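Local coordinates for protein succinylglutamate desuccinylase (Chromobacterium violaceum, PDB 1YW4) that probably hydrolyses N-succinyl-L-glutamate to succinate and glutamate, the last step of arginine degradation by the AST pathway, using one zinc ion per subunit, at residues G154-K159 and E305-F310; K159-P164 and A178-C183; Y200-S203 and D209-T212; E64-M69 and V86-L91; H10-S15 and D92-G97. All blocks are in the same frame, centred on the assembly; numbering follows the deposited sequence.

Interaction 1. Residues G154-K159 and E305-F310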
# COMPACT_ATOMS: atom_id res chain seq x y z
N GLY A 154 13.63 -13.86 -17.10
CA GLY A 154 12.53 -13.16 -17.73
C GLY A 154 11.57 -12.55 -16.73
O GLY A 154 11.73 -12.71 -15.52
N SER A 155 10.56 -11.86 -17.23
CA SER A 155 9.60 -11.21 -16.36
C SER A 155 8.19 -11.14 -16.93
O SER A 155 8.01 -11.09 -18.14
CB SER A 155 10.10 -9.80 -16.04
OG SER A 155 9.10 -9.03 -15.40
N VAL A 156 7.18 -11.16 -16.06
CA VAL A 156 5.79 -11.06 -16.51
C VAL A 156 5.62 -9.72 -17.21
O VAL A 156 4.84 -9.60 -18.16
CB VAL A 156 4.81 -11.13 -15.33
CG1 VAL A 156 3.40 -10.77 -15.81
CG2 VAL A 156 4.82 -12.53 -14.73
N PHE A 157 6.34 -8.72 -16.72
CA PHE A 157 6.30 -7.39 -17.31
C PHE A 157 7.63 -7.21 -18.04
O PHE A 157 8.60 -6.73 -17.46
CB PHE A 157 6.14 -6.32 -16.22
CG PHE A 157 4.86 -6.45 -15.43
CD1 PHE A 157 3.63 -6.19 -16.04
CD2 PHE A 157 4.88 -6.84 -14.10
CE1 PHE A 157 2.44 -6.32 -15.32
CE2 PHE A 157 3.69 -6.97 -13.37
CZ PHE A 157 2.48 -6.71 -13.99
N GLU A 158 7.65 -7.65 -19.29
CA GLU A 158 8.82 -7.59 -20.16
C GLU A 158 9.75 -6.43 -19.82
O GLU A 158 10.89 -6.64 -19.41
CB GLU A 158 8.36 -7.45 -21.62
CG GLU A 158 8.76 -8.60 -22.53
CD GLU A 158 10.20 -8.51 -22.99
OE1 GLU A 158 10.54 -7.52 -23.68
OE2 GLU A 158 11.00 -9.42 -22.65
N LYS A 159 9.25 -5.22 -20.00
CA LYS A 159 10.03 -4.04 -19.72
C LYS A 159 9.47 -3.32 -18.50
O LYS A 159 8.28 -3.02 -18.44
CB LYS A 159 10.01 -3.13 -20.95
CG LYS A 159 10.57 -3.80 -22.20
CD LYS A 159 10.28 -3.01 -23.45
CE LYS A 159 8.79 -2.94 -23.72
NZ LYS A 159 8.46 -2.08 -24.89
N GLU A 305 -2.51 -11.03 -4.62
CA GLU A 305 -2.03 -9.76 -5.14
C GLU A 305 -0.51 -9.68 -5.16
O GLU A 305 0.07 -8.91 -5.93
CB GLU A 305 -2.59 -8.60 -4.31
CG GLU A 305 -4.06 -8.29 -4.55
CD GLU A 305 -4.30 -7.66 -5.91
OE1 GLU A 305 -4.03 -8.32 -6.94
OE2 GLU A 305 -4.76 -6.49 -5.94
N GLU A 306 0.14 -10.48 -4.32
CA GLU A 306 1.59 -10.46 -4.24
C GLU A 306 2.27 -11.14 -5.44
O GLU A 306 1.68 -11.96 -6.12
CB GLU A 306 2.06 -11.11 -2.94
CG GLU A 306 1.00 -11.24 -1.86
CD GLU A 306 0.27 -12.57 -1.94
OE1 GLU A 306 -0.61 -12.74 -2.83
OE2 GLU A 306 0.58 -13.45 -1.10
N ARG A 307 3.52 -10.76 -5.69
CA ARG A 307 4.29 -11.33 -6.78
C ARG A 307 5.73 -11.51 -6.29
O ARG A 307 6.18 -10.79 -5.41
CB ARG A 307 4.27 -10.39 -8.00
CG ARG A 307 2.88 -10.09 -8.55
CD ARG A 307 2.94 -8.98 -9.59
NE ARG A 307 1.64 -8.73 -10.22
CZ ARG A 307 1.17 -9.41 -11.26
NH1 ARG A 307 1.89 -10.38 -11.81
NH2 ARG A 307 -0.03 -9.12 -11.75
N ILE A 308 6.43 -12.47 -6.87
CA ILE A 308 7.81 -12.73 -6.48
C ILE A 308 8.72 -11.89 -7.38
O ILE A 308 8.44 -11.70 -8.56
CB ILE A 308 8.13 -14.25 -6.64
CG1 ILE A 308 9.46 -14.60 -5.95
CG2 ILE A 308 8.19 -14.60 -8.11
CD1 ILE A 308 9.50 -14.26 -4.47
N LEU A 309 9.80 -11.38 -6.81
CA LEU A 309 10.72 -10.56 -7.59
C LEU A 309 12.16 -10.89 -7.21
O LEU A 309 12.48 -11.03 -6.04
CB LEU A 309 10.43 -9.08 -7.35
CG LEU A 309 11.24 -8.07 -8.16
CD1 LEU A 309 11.04 -8.32 -9.66
CD2 LEU A 309 10.81 -6.65 -7.80
N PHE A 310 13.01 -11.03 -8.22
CA PHE A 310 14.43 -11.34 -8.03
C PHE A 310 14.70 -12.55 -7.14
O PHE A 310 15.50 -12.48 -6.20
CB PHE A 310 15.14 -10.11 -7.47
CG PHE A 310 14.99 -8.89 -8.32
CD1 PHE A 310 14.85 -7.64 -7.74
CD2 PHE A 310 14.99 -9.00 -9.71
CE1 PHE A 310 14.69 -6.50 -8.54
CE2 PHE A 310 14.84 -7.87 -10.51
CZ PHE A 310 14.68 -6.62 -9.92
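At the seam between the catalytic domain and the barrel-sandwich hybrid domain, Phe157 from the loop after strand 143-151 meets Arg307 of strand 307-309. The two side chains cross at about a right angle. Phe157 brings its far end over one face of the guanidinium: CZ of the ring lies 4.1 Å from CZ of Arg307, close to the normal through the centre of that group. Ring and guanidinium planes are 61° apart, so this is not a parallel stack. Arg307 gets there on a chain extended from CG to NE, while NH1 is tied to Phe282 O, which helps to fix the turn of the group. Phe282 also meets the Phe157 ring edge to face. At the margin, Val156 CG1 comes within 4.3 Å of Arg307 NH1.

The loop is stiffened just before Phe157: Ser155 OG accepts from Phe157 N at 3.1 Å, an ST turn. The Phe157 side chain is about 9 Å from that of Glu214, the predicted active-site residue, and the contact as a whole is a surface one. It is an interdomain contact of the two-domain AspA/AstE architecture, a loop of the catalytic domain resting against a strand of the hybrid domain.

Interaction 2. Residues K159-P164 and A178-C183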
# COMPACT_ATOMS: atom_id res chain seq x y z
N LYS A 159 9.25 -5.22 -20.00
CA LYS A 159 10.03 -4.04 -19.72
C LYS A 159 9.47 -3.32 -18.50
O LYS A 159 8.28 -3.02 -18.44
CB LYS A 159 10.01 -3.13 -20.95
CG LYS A 159 10.57 -3.80 -22.20
CD LYS A 159 10.28 -3.01 -23.45
CE LYS A 159 8.79 -2.94 -23.72
NZ LYS A 159 8.46 -2.08 -24.89
N PHE A 160 10.33 -3.07 -17.51
CA PHE A 160 9.87 -2.38 -16.32
C PHE A 160 10.92 -1.44 -15.75
O PHE A 160 12.10 -1.52 -16.11
CB PHE A 160 9.37 -3.38 -15.26
CG PHE A 160 10.45 -4.22 -14.63
CD1 PHE A 160 11.10 -3.80 -13.48
CD2 PHE A 160 10.81 -5.45 -15.19
CE1 PHE A 160 12.10 -4.58 -12.90
CE2 PHE A 160 11.81 -6.24 -14.62
CZ PHE A 160 12.46 -5.80 -13.47
N ALA A 161 10.49 -0.54 -14.88
CA ALA A 161 11.40 0.42 -14.28
C ALA A 161 11.41 0.30 -12.77
O ALA A 161 10.45 -0.18 -12.16
CB ALA A 161 11.00 1.83 -14.69
N ILE A 162 12.51 0.75 -12.18
CA ILE A 162 12.68 0.76 -10.74
C ILE A 162 12.80 2.23 -10.35
O ILE A 162 13.67 2.93 -10.86
CB ILE A 162 13.98 0.06 -10.30
CG1 ILE A 162 14.08 -1.33 -10.95
CG2 ILE A 162 14.02 -0.03 -8.79
CD1 ILE A 162 12.94 -2.27 -10.63
N TYR A 163 11.91 2.69 -9.48
CA TYR A 163 11.91 4.08 -9.03
C TYR A 163 12.61 4.13 -7.68
O TYR A 163 12.13 3.57 -6.69
CB TYR A 163 10.46 4.58 -8.89
CG TYR A 163 10.26 6.07 -9.12
CD1 TYR A 163 9.15 6.53 -9.83
CD2 TYR A 163 11.16 7.02 -8.62
CE1 TYR A 163 8.93 7.89 -10.03
CE2 TYR A 163 10.94 8.39 -8.82
CZ TYR A 163 9.83 8.81 -9.52
OH TYR A 163 9.60 10.15 -9.73
N PRO A 164 13.77 4.79 -7.62
CA PRO A 164 14.55 4.91 -6.38
C PRO A 164 13.76 5.47 -5.20
O PRO A 164 12.78 6.21 -5.38
CB PRO A 164 15.72 5.80 -6.79
CG PRO A 164 15.16 6.62 -7.90
CD PRO A 164 14.38 5.59 -8.69
N ALA A 178 4.56 8.83 -17.00
CA ALA A 178 3.84 8.90 -18.26
C ALA A 178 4.79 8.61 -19.41
O ALA A 178 4.51 7.78 -20.27
CB ALA A 178 3.20 10.27 -18.42
N TRP A 179 5.92 9.31 -19.42
CA TRP A 179 6.93 9.13 -20.47
C TRP A 179 7.38 7.68 -20.52
O TRP A 179 7.59 7.12 -21.60
CB TRP A 179 8.15 10.01 -20.18
CG TRP A 179 9.15 10.01 -21.29
CD1 TRP A 179 9.12 10.78 -22.41
CD2 TRP A 179 10.36 9.25 -21.35
NE1 TRP A 179 10.23 10.54 -23.18
CE2 TRP A 179 11.02 9.61 -22.55
CE3 TRP A 179 10.96 8.30 -20.51
CZ2 TRP A 179 12.24 9.05 -22.93
CZ3 TRP A 179 12.18 7.74 -20.90
CH2 TRP A 179 12.81 8.13 -22.09
N LEU A 180 7.56 7.08 -19.35
CA LEU A 180 7.98 5.69 -19.26
C LEU A 180 6.89 4.80 -19.84
O LEU A 180 7.17 3.89 -20.64
CB LEU A 180 8.25 5.31 -17.81
CG LEU A 180 9.45 6.00 -17.16
CD1 LEU A 180 9.50 5.66 -15.67
CD2 LEU A 180 10.73 5.56 -17.86
N GLN A 181 5.64 5.07 -19.46
CA GLN A 181 4.50 4.29 -19.94
C GLN A 181 4.47 4.30 -21.46
O GLN A 181 4.52 3.25 -22.10
CB GLN A 181 3.19 4.87 -19.40
CG GLN A 181 1.98 3.99 -19.66
CD GLN A 181 0.69 4.65 -19.25
OE1 GLN A 181 -0.31 3.98 -19.00
NE2 GLN A 181 0.69 5.98 -19.18
N ARG A 182 4.39 5.49 -22.04
CA ARG A 182 4.37 5.61 -23.49
C ARG A 182 5.80 5.49 -24.01
O ARG A 182 6.29 6.36 -24.74
CB ARG A 182 3.75 6.95 -23.92
CG ARG A 182 2.22 6.93 -23.99
CD ARG A 182 1.58 6.89 -22.61
NE ARG A 182 0.20 6.39 -22.64
CZ ARG A 182 -0.80 6.95 -23.31
NH1 ARG A 182 -0.61 8.05 -24.03
NH2 ARG A 182 -2.02 6.41 -23.26
N CYS A 183 6.46 4.42 -23.61
CA CYS A 183 7.83 4.15 -24.01
C CYS A 183 8.03 2.64 -24.10
O CYS A 183 8.95 2.16 -24.77
CB CYS A 183 8.79 4.74 -22.99
SG CYS A 183 10.49 4.18 -23.12
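Leu180 and Ala161 carry most of this small, buried contact between helix 174-181 and strand 160-163. Leu180 points from the helix at the strand, with CG anti to its carbonyl carbon (chi1 -67°) and CD1 continuing the extended line of the chain. That methyl ends 4.2 Å from the CB of Ala161, which points back at the helix. A leucine branch thus sits on an alanine methyl, and at this position the backbones come to 8.0 Å between the CA atoms of Ala161 and Leu180. Leu213, on the neighbouring strand 209-215, touches both side chains and widens the apolar patch.

The other pair, Lys159 and Cys183, meets more loosely. Just past the helix, Arg182 is the centre of an inverse gamma turn, and the chain swings so that the carbonyl of Cys183 lies near the lysine. Lys159 bends at chi3 (-64°), yet its NZ stops 4.3 Å from Cys183 O, too far for a hydrogen bond. Cys183 contributes its backbone here, while its side chain packs on Ile232 and Ala235 of helix 230-241.

Helix 174-181 lies in the chain between strands 160-163 and 187-190, which run parallel as neighbours. Through Leu180 the helix packs on strands 160-163 and 209-215, as in the layered alpha/beta fold of the zinc exopeptidase clan to which the catalytic domain belongs.

Interaction 3. Residues Y200-S203 and D209-T212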
# COMPACT_ATOMS: atom_id res chain seq x y z
N TYR A 200 19.71 5.49 -7.59
CA TYR A 200 19.41 6.02 -6.27
C TYR A 200 20.37 7.19 -6.02
O TYR A 200 19.95 8.27 -5.59
CB TYR A 200 19.60 4.96 -5.18
CG TYR A 200 19.39 5.53 -3.80
CD1 TYR A 200 18.12 5.95 -3.40
CD2 TYR A 200 20.46 5.71 -2.92
CE1 TYR A 200 17.93 6.54 -2.16
CE2 TYR A 200 20.27 6.30 -1.68
CZ TYR A 200 19.01 6.71 -1.31
OH TYR A 200 18.80 7.30 -0.09
N PHE A 201 21.65 6.96 -6.29
CA PHE A 201 22.67 8.00 -6.09
C PHE A 201 22.32 9.31 -6.78
O PHE A 201 22.34 10.37 -6.16
CB PHE A 201 24.05 7.53 -6.60
CG PHE A 201 25.09 8.62 -6.58
CD1 PHE A 201 25.65 9.06 -5.38
CD2 PHE A 201 25.45 9.28 -7.76
CE1 PHE A 201 26.54 10.14 -5.35
CE2 PHE A 201 26.34 10.36 -7.74
CZ PHE A 201 26.88 10.79 -6.53
N THR A 202 21.98 9.25 -8.07
CA THR A 202 21.66 10.48 -8.79
C THR A 202 20.36 11.11 -8.30
O THR A 202 20.26 12.33 -8.15
CB THR A 202 21.60 10.25 -10.33
OG1 THR A 202 20.67 9.21 -10.63
CG2 THR A 202 22.98 9.88 -10.86
N SER A 203 19.37 10.27 -8.01
CA SER A 203 18.10 10.78 -7.51
C SER A 203 18.26 11.50 -6.17
O SER A 203 17.72 12.58 -5.97
CB SER A 203 17.09 9.65 -7.36
OG SER A 203 15.90 10.11 -6.75
N ASP A 209 15.71 13.21 -11.56
CA ASP A 209 14.67 12.22 -11.81
C ASP A 209 15.40 11.05 -12.46
O ASP A 209 15.64 11.04 -13.66
CB ASP A 209 13.62 12.81 -12.75
CG ASP A 209 12.88 13.96 -12.11
OD1 ASP A 209 12.31 13.76 -11.02
OD2 ASP A 209 12.89 15.06 -12.68
N ALA A 210 15.75 10.08 -11.63
CA ALA A 210 16.51 8.93 -12.09
C ALA A 210 15.75 7.61 -11.99
O ALA A 210 14.97 7.40 -11.06
CB ALA A 210 17.80 8.84 -11.28
N PHE A 211 15.97 6.74 -12.96
CA PHE A 211 15.31 5.45 -12.97
C PHE A 211 16.24 4.34 -13.48
O PHE A 211 17.15 4.60 -14.26
CB PHE A 211 14.06 5.48 -13.88
CG PHE A 211 13.18 6.69 -13.67
CD1 PHE A 211 13.47 7.89 -14.32
CD2 PHE A 211 12.09 6.64 -12.82
CE1 PHE A 211 12.67 9.02 -14.12
CE2 PHE A 211 11.28 7.76 -12.62
CZ PHE A 211 11.58 8.96 -13.27
N THR A 212 16.01 3.12 -13.01
CA THR A 212 16.76 1.97 -13.49
C THR A 212 15.75 1.37 -14.47
O THR A 212 14.59 1.14 -14.09
CB THR A 212 17.05 0.94 -12.37
OG1 THR A 212 17.90 1.52 -11.37
CG2 THR A 212 17.72 -0.30 -12.95
O HOH W 1 14.04 9.54 -9.28
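Thr202 and Ser203, in successive positions of helix 198-205, both touch the methyl group of Ala210, from directions about a right angle apart. Thr202 turns its hydroxyl branch to the strand: with chi1 at 55°, OG1 lies between the backbone N and the carbonyl carbon, and CG2 takes the place anti to the carbonyl carbon. OG1 consequently lands only 3.0 Å from Ala210 CB, a tight approach of oxygen to methyl. The hydroxyl also makes weak hydrogen bonds back into its own helix, with Phe198 O and Ser199 O.

Ser203 takes a different torsion. Its OG is anti to the backbone N (chi1 174°), which turns the oxygen away from the alanine methyl and leaves CB as the part that touches, 4.1 Å from Ala210 CB. The helix and strand 209-215 follow one another in the chain, joined by a short connection of three residues, within the alpha/beta catalytic domain. The strand runs beside strand 143-151, which brings the zinc ligand His149, and further along it carries Glu214, the predicted active-site residue.

Polar joining between helix and strand is done by a water. It donates to Ser203 OG at 3.2 Å and to Ala210 O at 2.9 Å, so the serine serves as acceptor in this bridge. Thr202 and Ala210 also touch His145 on strand 143-151, and Pro164 lies against Ser203.

Interaction 4. Residues E64-M69 and V86-L91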
# COMPACT_ATOMS: atom_id res chain seq x y z
N GLU A 64 24.31 -1.08 -27.37
CA GLU A 64 24.23 -0.91 -28.82
C GLU A 64 23.25 0.21 -29.19
O GLU A 64 23.51 0.97 -30.12
CB GLU A 64 23.78 -2.21 -29.51
CG GLU A 64 24.64 -3.43 -29.16
CD GLU A 64 24.23 -4.70 -29.91
OE1 GLU A 64 23.02 -5.00 -29.96
OE2 GLU A 64 25.12 -5.40 -30.44
N VAL A 65 22.14 0.31 -28.46
CA VAL A 65 21.14 1.35 -28.73
C VAL A 65 21.72 2.74 -28.46
O VAL A 65 21.50 3.69 -29.22
CB VAL A 65 19.87 1.17 -27.88
CG1 VAL A 65 18.94 2.38 -28.04
CG2 VAL A 65 19.14 -0.10 -28.32
N VAL A 66 22.46 2.87 -27.36
CA VAL A 66 23.07 4.15 -27.04
C VAL A 66 24.13 4.48 -28.08
O VAL A 66 24.13 5.57 -28.65
CB VAL A 66 23.73 4.13 -25.64
CG1 VAL A 66 24.57 5.39 -25.44
CG2 VAL A 66 22.66 4.04 -24.57
N ASP A 67 25.02 3.54 -28.34
CA ASP A 67 26.08 3.76 -29.31
C ASP A 67 25.53 4.15 -30.69
O ASP A 67 26.11 4.99 -31.38
CB ASP A 67 26.96 2.51 -29.42
CG ASP A 67 28.25 2.77 -30.16
OD1 ASP A 67 28.98 3.73 -29.79
OD2 ASP A 67 28.55 2.03 -31.12
N GLY A 68 24.42 3.54 -31.10
CA GLY A 68 23.82 3.87 -32.37
C GLY A 68 23.37 5.32 -32.42
O GLY A 68 23.57 6.01 -33.42
N MSE A 69 22.78 5.79 -31.32
CA MSE A 69 22.33 7.16 -31.22
C MSE A 69 23.51 8.12 -31.32
O MSE A 69 23.42 9.12 -32.00
CB MSE A 69 21.61 7.41 -29.88
CG MSE A 69 20.29 6.69 -29.71
SE MSE A 69 19.32 7.36 -28.16
CE MSE A 69 20.52 6.75 -26.77
N VAL A 86 26.92 10.47 -21.71
CA VAL A 86 26.80 9.03 -21.90
C VAL A 86 27.92 8.34 -21.13
O VAL A 86 29.08 8.74 -21.19
CB VAL A 86 26.93 8.62 -23.39
CG1 VAL A 86 26.94 7.10 -23.51
CG2 VAL A 86 25.76 9.19 -24.20
N MSE A 87 27.54 7.30 -20.39
CA MSE A 87 28.49 6.53 -19.62
C MSE A 87 28.45 5.03 -19.92
O MSE A 87 27.42 4.39 -19.74
CB MSE A 87 28.24 6.69 -18.12
CG MSE A 87 28.50 8.04 -17.56
SE MSE A 87 28.17 8.05 -15.67
CE MSE A 87 29.49 9.29 -15.08
N PHE A 88 29.56 4.50 -20.42
CA PHE A 88 29.69 3.07 -20.65
C PHE A 88 30.34 2.75 -19.30
O PHE A 88 31.55 2.86 -19.13
CB PHE A 88 30.64 2.80 -21.82
CG PHE A 88 30.10 3.25 -23.15
CD1 PHE A 88 30.72 4.28 -23.86
CD2 PHE A 88 28.93 2.70 -23.66
CE1 PHE A 88 30.18 4.74 -25.06
CE2 PHE A 88 28.37 3.16 -24.87
CZ PHE A 88 29.00 4.18 -25.56
N ALA A 89 29.49 2.39 -18.34
CA ALA A 89 29.89 2.18 -16.95
C ALA A 89 30.99 1.23 -16.55
O ALA A 89 32.03 1.67 -16.04
CB ALA A 89 28.64 1.89 -16.12
N ASN A 90 30.79 -0.06 -16.74
CA ASN A 90 31.80 -1.02 -16.36
C ASN A 90 32.55 -1.46 -17.60
O ASN A 90 32.24 -2.50 -18.18
CB ASN A 90 31.15 -2.22 -15.67
CG ASN A 90 32.13 -3.01 -14.84
OD1 ASN A 90 33.32 -3.04 -15.14
ND2 ASN A 90 31.64 -3.67 -13.80
N LEU A 91 33.55 -0.68 -18.01
CA LEU A 91 34.31 -0.99 -19.22
C LEU A 91 34.96 -2.36 -19.27
O LEU A 91 34.85 -3.07 -20.27
CB LEU A 91 35.39 0.07 -19.46
CG LEU A 91 34.91 1.43 -19.98
CD1 LEU A 91 36.08 2.42 -19.91
CD2 LEU A 91 34.39 1.30 -21.40
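Asp67 OD1 accepts a hydrogen bond from Leu8 N and at the same time stands 4.3 Å from CZ of Phe88. Its second oxygen, OD2, is hydrogen-bonded to Ser6 OG, so the carboxylate ties the N-terminal part of the chain to helix 61-75 while standing near the Phe88 ring. With both oxygens engaged, the carboxylate is probably well fixed in its rotation. The approach to the ring is oblique.

The rest of the contact is apolar. Val66 and Val86 reach toward each other tip to tip, and their CG1 methyls meet at 3.5 Å, a close fit. In each valine CG1 is anti to the backbone N (chi1 170° and 174°), which turns the same branch of each residue toward the other. Val66 CG1 also reaches the Phe88 ring, 4.4 Å from CE2, again obliquely.

Helix and strand belong to a beta-alpha-beta unit: strand 48-53, helix 61-75, strand 83-88, the two strands parallel neighbours. The helix segment passes 10.2 Å from the strand axis, its direction at 137° to that of the strand. Between strand 48-53 and the helix lie the zinc ligands His56 and Glu59.

Within the strand, Val86 CG1 sits 4.1 Å above one face of the Phe88 ring, offset toward its rim, so that valine touches both the helix and the ring. Cys53 on strand 48-53 touches Val66 and Phe88. After the strand, Asn90 caps the next helix, its OD1 accepting from Ala93 N.

Interaction 5. Residues H10-S15 and D92-G97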
# COMPACT_ATOMS: atom_id res chain seq x y z
N HIS A 10 35.59 3.23 -29.32
CA HIS A 10 36.64 4.16 -28.95
C HIS A 10 36.94 3.97 -27.47
O HIS A 10 38.10 3.90 -27.07
CB HIS A 10 36.21 5.60 -29.20
CG HIS A 10 37.22 6.61 -28.75
ND1 HIS A 10 38.37 6.89 -29.47
CD2 HIS A 10 37.28 7.38 -27.64
CE1 HIS A 10 39.08 7.79 -28.81
NE2 HIS A 10 38.44 8.10 -27.70
N ALA A 11 35.88 3.89 -26.67
CA ALA A 11 35.97 3.70 -25.23
C ALA A 11 36.64 2.38 -24.87
O ALA A 11 37.45 2.31 -23.95
CB ALA A 11 34.57 3.75 -24.61
N LEU A 12 36.29 1.32 -25.59
CA LEU A 12 36.88 0.01 -25.33
C LEU A 12 38.32 -0.06 -25.81
O LEU A 12 39.19 -0.56 -25.11
CB LEU A 12 36.07 -1.09 -26.02
CG LEU A 12 34.72 -1.45 -25.41
CD1 LEU A 12 34.06 -2.53 -26.26
CD2 LEU A 12 34.91 -1.94 -23.98
N SER A 13 38.57 0.45 -27.02
CA SER A 13 39.91 0.43 -27.59
C SER A 13 40.79 1.55 -27.04
O SER A 13 41.95 1.68 -27.42
CB SER A 13 39.84 0.54 -29.12
OG SER A 13 39.24 -0.62 -29.67
N SER A 14 40.20 2.34 -26.14
CA SER A 14 40.89 3.45 -25.49
C SER A 14 41.91 4.12 -26.40
O SER A 14 43.08 4.24 -26.05
CB SER A 14 41.59 2.96 -24.22
OG SER A 14 40.68 2.28 -23.37
N SER A 15 41.46 4.57 -27.57
CA SER A 15 42.35 5.23 -28.52
C SER A 15 43.05 6.41 -27.86
O SER A 15 44.26 6.58 -28.01
CB SER A 15 41.56 5.70 -29.74
OG SER A 15 41.02 4.59 -30.44
N ASP A 92 35.65 -2.72 -18.19
CA ASP A 92 36.32 -4.02 -18.12
C ASP A 92 35.31 -5.15 -18.28
O ASP A 92 35.56 -6.11 -19.02
CB ASP A 92 37.06 -4.15 -16.79
CG ASP A 92 38.31 -3.29 -16.74
OD1 ASP A 92 39.36 -3.76 -17.22
OD2 ASP A 92 38.23 -2.14 -16.24
N ALA A 93 34.18 -5.04 -17.59
CA ALA A 93 33.14 -6.06 -17.67
C ALA A 93 32.57 -6.11 -19.08
O ALA A 93 32.27 -7.19 -19.60
CB ALA A 93 32.03 -5.78 -16.65
N ILE A 94 32.40 -4.96 -19.71
CA ILE A 94 31.87 -4.93 -21.07
C ILE A 94 32.86 -5.62 -22.01
O ILE A 94 32.49 -6.51 -22.77
CB ILE A 94 31.61 -3.48 -21.56
CG1 ILE A 94 30.49 -2.86 -20.72
CG2 ILE A 94 31.24 -3.47 -23.06
CD1 ILE A 94 30.22 -1.37 -21.01
N ARG A 95 34.12 -5.23 -21.93
CA ARG A 95 35.13 -5.82 -22.78
C ARG A 95 35.21 -7.36 -22.57
O ARG A 95 35.44 -8.10 -23.52
CB ARG A 95 36.48 -5.14 -22.50
CG ARG A 95 37.66 -5.70 -23.27
CD ARG A 95 38.86 -4.76 -23.17
NE ARG A 95 38.95 -4.10 -21.87
CZ ARG A 95 38.81 -2.79 -21.67
NH1 ARG A 95 38.56 -1.99 -22.70
NH2 ARG A 95 38.90 -2.29 -20.45
N GLN A 96 34.96 -7.82 -21.34
CA GLN A 96 35.01 -9.26 -21.04
C GLN A 96 33.68 -10.00 -21.25
O GLN A 96 33.64 -11.23 -21.27
CB GLN A 96 35.48 -9.50 -19.60
CG GLN A 96 36.87 -8.98 -19.29
CD GLN A 96 37.94 -9.67 -20.11
OE1 GLN A 96 38.13 -10.89 -20.02
NE2 GLN A 96 38.66 -8.89 -20.92
N GLY A 97 32.59 -9.25 -21.39
CA GLY A 97 31.29 -9.85 -21.58
C GLY A 97 30.71 -10.45 -20.31
O GLY A 97 29.86 -11.35 -20.36
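Leu12 and Arg95 bring the last turns of helices 7-12 and 91-96 together, their CA atoms 6.6 Å apart. Leu12 has CG anti to its carbonyl carbon (chi1 -73°), and CD2 is the branch that does the touching. It lies 3.9 Å from Arg95 CB and 4.1 Å from Ile94 CG2, fitting against two consecutive residues of the second helix.

The arginine slides past the leucine in the opposite direction. Its CG starts anti to the backbone N, and a bend at chi3 (36°) folds the guanidinium back to the end of helix 7-12. There the Leu12 carbonyl oxygen lies 2.9 Å from Arg95 NH1, at the edge of the group and near its plane. A positive charge beside the C-terminal end of a helix would probably be favoured by the helix dipole. The guanidinium also forms a salt bridge within its own helix, NH2 to Asp92 OD1 at 3.6 Å.

Both helices stop here. Helix 91-96 ends in a Schellman motif, with Gly97 at positive phi and its N bonded back to Ile94 O at 3.1 Å and, more weakly, to Ala93 O. Past helix 7-12, Ser14 also takes a positive phi. The contact thus sets an N-terminal helix against one of the catalytic domain, partly buried. Ile94 also touches Phe221, and the Ile94 side chain is about 8 Å from those of the zinc ligands His56 and Glu59.

Interactions 2 and 3 lie side by side, their centres 12 Å apart, where Ile162 N probably donates to Thr212 O (2.9 Å) between neighbouring strands. Interaction 2 is nested in the long loop closed by interaction 1 and shares Lys159 with it; Ser155 OG touches Phe160 CE2 at 4.0 Å. Interactions 4 and 5 form a second group, centres 11 Å apart: strand 83-88 leads into helix 91-96, and Phe88 CD1 packs on Ala11 CB (4.0 Å). Both groups lie near the zinc site (His56, Glu59, His149). The zinc ion is about 11 Å from the side chain of Ile94 in interaction 5 and about 13 Å from those of Val66 in interaction 4 and Ala161 in interaction 2.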